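Local coordinates for D-alanyl-lipoteichoic acid synthetase (PDB 3BMA), which probably takes part in adding D-alanine to lipoteichoic acid during cell-wall biogenesis, as a DltD-family member of the SGNH-hydrolase clan, at residues T21-F26 with Q122-G127; A58-L63 with L358-A363. The protein carries 1 engineered substitution. All coordinates share one frame; numbering follows the deposited sequence.

Contact 1. Residues T21-F26 with Q122-G127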
loop_
_atom_site.group_PDB
_atom_site.type_symbol
_atom_site.label_atom_id
_atom_site.label_comp_id
_atom_site.label_asym_id
_atom_site.label_seq_id
_atom_site.Cartn_x
_atom_site.Cartn_y
_atom_site.Cartn_z
ATOM N N THR C 21 13.007 24.203 -28.766
ATOM C CA THR C 21 11.666 24.792 -28.625
ATOM C C THR C 21 10.550 23.895 -29.175
ATOM O O THR C 21 9.742 24.317 -30.006
ATOM C CB THR C 21 11.571 26.238 -29.212
ATOM O OG1 THR C 21 12.013 26.251 -30.575
ATOM C CG2 THR C 21 12.410 27.213 -28.393
ATOM N N THR C 22 10.548 22.642 -28.729
ATOM C CA THR C 22 9.485 21.703 -29.059
ATOM C C THR C 22 8.603 21.554 -27.833
ATOM O O THR C 22 8.882 22.151 -26.788
ATOM C CB THR C 22 10.029 20.314 -29.492
ATOM O OG1 THR C 22 10.988 19.841 -28.536
ATOM C CG2 THR C 22 10.672 20.386 -30.874
ATOM N N ILE C 23 7.538 20.770 -27.967
ATOM C CA ILE C 23 6.651 20.460 -26.851
ATOM C C ILE C 23 7.419 19.613 -25.839
ATOM O O ILE C 23 7.319 19.843 -24.633
ATOM C CB ILE C 23 5.358 19.750 -27.334
ATOM C CG1 ILE C 23 4.563 20.674 -28.262
ATOM C CG2 ILE C 23 4.486 19.341 -26.157
ATOM C CD1 ILE C 23 3.604 19.957 -29.184
ATOM N N ASP C 24 8.221 18.678 -26.353
ATOM C CA ASP C 24 9.049 17.783 -25.540
ATOM C C ASP C 24 10.077 18.500 -24.665
ATOM O O ASP C 24 10.183 18.201 -23.482
ATOM C CB ASP C 24 9.747 16.739 -26.420
ATOM C CG ASP C 24 8.828 15.585 -26.815
ATOM O OD1 ASP C 24 9.340 14.605 -27.400
ATOM O OD2 ASP C 24 7.607 15.644 -26.542
ATOM N N SER C 25 10.811 19.454 -25.237
ATOM C CA SER C 25 11.823 20.207 -24.485
ATOM C C SER C 25 11.213 20.991 -23.320
ATOM O O SER C 25 11.882 21.246 -22.319
ATOM C CB SER C 25 12.626 21.138 -25.407
ATOM O OG SER C 25 11.828 22.192 -25.919
ATOM N N PHE C 26 9.938 21.343 -23.456
ATOM C CA PHE C 26 9.204 22.040 -22.412
ATOM C C PHE C 26 8.543 21.117 -21.376
ATOM O O PHE C 26 8.781 21.282 -20.179
ATOM C CB PHE C 26 8.165 22.989 -23.020
ATOM C CG PHE C 26 7.445 23.827 -22.003
ATOM C CD1 PHE C 26 8.028 24.983 -21.505
ATOM C CD2 PHE C 26 6.185 23.459 -21.536
ATOM C CE1 PHE C 26 7.371 25.757 -20.562
ATOM C CE2 PHE C 26 5.523 24.228 -20.587
ATOM C CZ PHE C 26 6.118 25.382 -20.102
ATOM N N GLN C 122 -3.297 21.985 -22.702
ATOM C CA GLN C 122 -3.382 20.521 -22.755
ATOM C C GLN C 122 -2.134 19.854 -23.319
ATOM O O GLN C 122 -1.786 18.735 -22.933
ATOM C CB GLN C 122 -4.565 20.108 -23.632
ATOM C CG GLN C 122 -5.927 20.283 -23.002
ATOM C CD GLN C 122 -7.069 20.152 -23.997
ATOM O OE1 GLN C 122 -8.235 20.096 -23.606
ATOM N NE2 GLN C 122 -6.741 20.099 -25.285
ATOM N N GLN C 123 -1.477 20.552 -24.241
ATOM C CA GLN C 123 -0.307 20.036 -24.921
ATOM C C GLN C 123 0.936 20.007 -24.036
ATOM O O GLN C 123 1.811 19.164 -24.232
ATOM C CB GLN C 123 -0.039 20.849 -26.188
ATOM C CG GLN C 123 -1.194 20.830 -27.186
ATOM C CD GLN C 123 -0.904 21.638 -28.442
ATOM O OE1 GLN C 123 0.116 21.436 -29.107
ATOM N NE2 GLN C 123 -1.807 22.555 -28.776
ATOM N N TYR C 124 1.005 20.909 -23.059
ATOM C CA TYR C 124 2.234 21.096 -22.282
ATOM C C TYR C 124 2.137 20.570 -20.844
ATOM O O TYR C 124 3.123 20.570 -20.106
ATOM C CB TYR C 124 2.680 22.569 -22.308
ATOM C CG TYR C 124 2.508 23.258 -23.655
ATOM C CD1 TYR C 124 3.072 22.727 -24.819
ATOM C CD2 TYR C 124 1.793 24.451 -23.759
ATOM C CE1 TYR C 124 2.905 23.351 -26.048
ATOM C CE2 TYR C 124 1.629 25.089 -24.984
ATOM C CZ TYR C 124 2.183 24.532 -26.125
ATOM O OH TYR C 124 2.024 25.159 -27.344
ATOM N N PHE C 125 0.948 20.115 -20.460
ATOM C CA PHE C 125 0.729 19.512 -19.151
ATOM C C PHE C 125 0.680 17.989 -19.296
ATOM O O PHE C 125 -0.200 17.452 -19.977
ATOM C CB PHE C 125 -0.570 20.049 -18.542
ATOM C CG PHE C 125 -0.827 19.595 -17.127
ATOM C CD1 PHE C 125 -0.150 20.172 -16.062
ATOM C CD2 PHE C 125 -1.763 18.608 -16.861
ATOM C CE1 PHE C 125 -0.388 19.764 -14.758
ATOM C CE2 PHE C 125 -2.015 18.193 -15.559
ATOM C CZ PHE C 125 -1.325 18.771 -14.504
ATOM N N ASN C 126 1.640 17.302 -18.681
ATOM C CA ASN C 126 1.632 15.840 -18.647
ATOM C C ASN C 126 1.320 15.304 -17.247
ATOM O O ASN C 126 1.133 16.087 -16.317
ATOM C CB ASN C 126 2.943 15.253 -19.210
ATOM C CG ASN C 126 4.176 15.630 -18.396
ATOM O OD1 ASN C 126 4.084 16.163 -17.290
ATOM N ND2 ASN C 126 5.348 15.332 -18.945
ATOM N N GLY C 127 1.282 13.978 -17.112
ATOM C CA GLY C 127 1.048 13.314 -15.827
ATOM C C GLY C 127 2.176 13.427 -14.822
ATOM O O GLY C 127 1.956 13.314 -13.614
#
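Ile23 and Phe26, one turn apart, meet Tyr124 from two directions. Ile23 sends CG1 to the edge of the Tyr124 ring, in its plane, with CG1 3.8 Å from CE1. With CG1 beside the backbone N (chi1 -63°), CG2 of Ile23 is left anti to that N and comes 3.3 Å from Gln123 O. CG2 also reaches Tyr124 CD1. Both branches lie along the CD1-CE1 side of the Tyr124 ring. CD1 of Ile23 passes the amide of Gln123, 3.8 Å from OE1.

Phe26 swings its ring anti to its own backbone N (chi1 -175°), which brings CD2 and CE2 against the CB of Tyr124. Phe26 CD2 is 3.7 Å from Tyr124 CB. The two rings are steeply inclined, with planes at 79° and centroids 5.9 Å apart. Gln123 CB lies over one face of the Tyr124 ring, 3.8 Å above the plane and toward the rim. No hydrogen bond crosses between the segments. The Tyr124 hydroxyl instead bonds to Gly79 O, which fixes the far end of the ring.

Thr22 is the N-cap of helix 23-27, and its OG1 accepts a weak bond from Ser25 N. The contact joins the first turn of helix 23-27 to the weakly bonded part of helix 118-124. Gln123 also packs on Phe197 of a second subunit. Phe26 also packs on Leu76 of strand 72-76, an outermost strand of the parallel sheet, and on Gln86 of helix 83-90. Tyr124 touches Asn85 of the same helix.

Contact 2. Residues A58-L63 with L358-A363; sequences AHPAVL and LAFDKA
The Phe360 ring meets Pro60 through its CE2 corner, which is 3.9 Å from Pro60 CG and nearly as close to Pro60 CB. The approach is oblique, and the two side chains cross at about a right angle. Trp357 packs edge-to-face with Phe360. Leu63 CD1 lies over the flat face of the Asp361 carboxylate, about 3.5 Å from its plane, near CG and OD2. The His59 ring carries Pro60 CD over one face, 3.3 Å above the plane and toward the rim, while Ala61 CA lies in plane at its edge. His59 also stacks with Phe55 and meets Trp357 edge-to-face. His59 ND1 accepts from Ala61 N at 3.3 Å, with the donor tilted 20° out of the ring plane. This bond caps the start of helix 60-66.

Leu63 CD1 is 3.6 Å from Asp361 OD2 and almost as near to Asp361 CG. Asp361 turns its CG anti to its backbone N (chi1 -161°), which sets the carboxylate beside this leucine. Its polar needs are met elsewhere: OD1 forms a salt bridge with Arg69, and OD2 has a weak hydrogen bond with Tyr222 OH. The buried charge is thus probably balanced by the arginine.

At the other end of the contact, Ala58 CB touches both CG and CD2 of Leu358, each at 3.8 Å. No hydrogen bond links the two segments.

All six touching residues are buried. The contact joins the start of helix 60-66 and the loop before it to helix 355-369. Helix 222-235 packs on Ala58 and Leu358. Phe46 of strand 43-47 touches Pro60 and Phe360, so this end of the helix pair packs against strand 43-47 of the parallel sheet.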
loop_
_atom_site.group_PDB
_atom_site.type_symbol
_atom_site.label_atom_id
_atom_site.label_comp_id
_atom_site.label_asym_id
_atom_site.label_seq_id
_atom_site.Cartn_x
_atom_site.Cartn_y
_atom_site.Cartn_z
ATOM N N ALA C 58 20.587 38.330 -33.594
ATOM C CA ALA C 58 20.661 38.954 -32.279
ATOM C C ALA C 58 19.936 38.168 -31.179
ATOM O O ALA C 58 19.941 38.580 -30.019
ATOM C CB ALA C 58 20.141 40.376 -32.353
ATOM N N HIS C 59 19.326 37.044 -31.558
ATOM C CA HIS C 59 18.642 36.124 -30.636
ATOM C C HIS C 59 19.583 35.683 -29.507
ATOM O O HIS C 59 20.747 35.373 -29.776
ATOM C CB HIS C 59 18.143 34.904 -31.423
ATOM C CG HIS C 59 17.120 34.083 -30.700
ATOM N ND1 HIS C 59 17.455 33.142 -29.751
ATOM C CD2 HIS C 59 15.769 34.054 -30.796
ATOM C CE1 HIS C 59 16.354 32.579 -29.285
ATOM N NE2 HIS C 59 15.318 33.110 -29.907
ATOM N N PRO C 60 19.095 35.676 -28.242
ATOM C CA PRO C 60 19.904 35.344 -27.053
ATOM C C PRO C 60 20.654 34.008 -27.106
ATOM O O PRO C 60 21.728 33.882 -26.508
ATOM C CB PRO C 60 18.876 35.330 -25.910
ATOM C CG PRO C 60 17.537 35.312 -26.572
ATOM C CD PRO C 60 17.716 36.025 -27.861
ATOM N N ALA C 61 20.092 33.031 -27.812
ATOM C CA ALA C 61 20.733 31.734 -28.007
ATOM C C ALA C 61 21.930 31.822 -28.957
ATOM O O ALA C 61 22.910 31.096 -28.793
ATOM C CB ALA C 61 19.724 30.731 -28.522
ATOM N N VAL C 62 21.835 32.710 -29.945
ATOM C CA VAL C 62 22.892 32.910 -30.941
ATOM C C VAL C 62 24.074 33.687 -30.345
ATOM O O VAL C 62 25.233 33.288 -30.511
ATOM C CB VAL C 62 22.337 33.610 -32.213
ATOM C CG1 VAL C 62 23.448 33.942 -33.197
ATOM C CG2 VAL C 62 21.292 32.734 -32.881
ATOM N N LEU C 63 23.768 34.772 -29.634
ATOM C CA LEU C 63 24.778 35.619 -28.992
ATOM C C LEU C 63 25.592 34.896 -27.921
ATOM O O LEU C 63 26.780 35.168 -27.762
ATOM C CB LEU C 63 24.139 36.872 -28.382
ATOM C CG LEU C 63 23.373 37.863 -29.268
ATOM C CD1 LEU C 63 22.845 39.004 -28.413
ATOM C CD2 LEU C 63 24.229 38.402 -30.407
ATOM N N LEU C 358 18.532 43.101 -29.102
ATOM C CA LEU C 358 19.739 43.805 -28.678
ATOM C C LEU C 358 19.489 44.659 -27.447
ATOM O O LEU C 358 20.361 44.774 -26.581
ATOM C CB LEU C 358 20.299 44.647 -29.821
ATOM C CG LEU C 358 20.953 43.861 -30.959
ATOM C CD1 LEU C 358 21.378 44.806 -32.055
ATOM C CD2 LEU C 358 22.144 43.040 -30.460
ATOM N N ALA C 359 18.296 45.247 -27.374
ATOM C CA ALA C 359 17.848 45.972 -26.189
ATOM C C ALA C 359 17.613 45.000 -25.036
ATOM O O ALA C 359 17.939 45.304 -23.887
ATOM C CB ALA C 359 16.578 46.750 -26.494
ATOM N N PHE C 360 17.040 43.842 -25.372
ATOM C CA PHE C 360 16.830 42.710 -24.462
ATOM C C PHE C 360 18.164 42.291 -23.838
ATOM O O PHE C 360 18.273 42.191 -22.612
ATOM C CB PHE C 360 16.171 41.559 -25.249
ATOM C CG PHE C 360 16.017 40.264 -24.489
ATOM C CD1 PHE C 360 14.849 39.993 -23.785
ATOM C CD2 PHE C 360 17.011 39.284 -24.537
ATOM C CE1 PHE C 360 14.688 38.782 -23.108
ATOM C CE2 PHE C 360 16.861 38.074 -23.852
ATOM C CZ PHE C 360 15.694 37.825 -23.138
ATOM N N ASP C 361 19.172 42.088 -24.688
ATOM C CA ASP C 361 20.514 41.683 -24.257
ATOM C C ASP C 361 21.189 42.672 -23.297
ATOM O O ASP C 361 21.853 42.256 -22.350
ATOM C CB ASP C 361 21.410 41.439 -25.472
ATOM C CG ASP C 361 22.628 40.603 -25.139
ATOM O OD1 ASP C 361 22.481 39.576 -24.445
ATOM O OD2 ASP C 361 23.736 40.964 -25.579
ATOM N N LYS C 362 20.991 43.969 -23.530
ATOM C CA LYS C 362 21.597 45.029 -22.711
ATOM C C LYS C 362 21.123 45.040 -21.253
ATOM O O LYS C 362 21.806 45.583 -20.381
ATOM C CB LYS C 362 21.368 46.408 -23.345
ATOM C CG LYS C 362 22.237 46.696 -24.562
ATOM C CD LYS C 362 21.718 47.892 -25.344
ATOM C CE LYS C 362 22.313 47.943 -26.742
ATOM N NZ LYS C 362 21.552 48.848 -27.645
ATOM N N ALA C 363 19.960 44.446 -20.994
ATOM C CA ALA C 363 19.445 44.325 -19.634
ATOM C C ALA C 363 19.677 42.924 -19.071
ATOM O O ALA C 363 19.895 42.758 -17.868
ATOM C CB ALA C 363 17.965 44.682 -19.589
#

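In the fold
Contact 1 is partly buried, whereas contact 2 is buried throughout. Their centres lie 25 Å apart and their nearest atoms about 7 Å apart, without touching. Each involves the N-terminal turn of a short capped helix, but they join different helices. Contact 1 packs against edge strand 72-76, and contact 2 against the neighbouring strand 43-47. Neither has a hydrogen bond between its segments. Contact 1 is apolar packing of an isoleucine and a phenylalanine on a tyrosine, and also lies near a second subunit. Contact 2 mixes small apolar contacts with a buried carboxylate paired to an arginine, and no other chain of the assembly touches it.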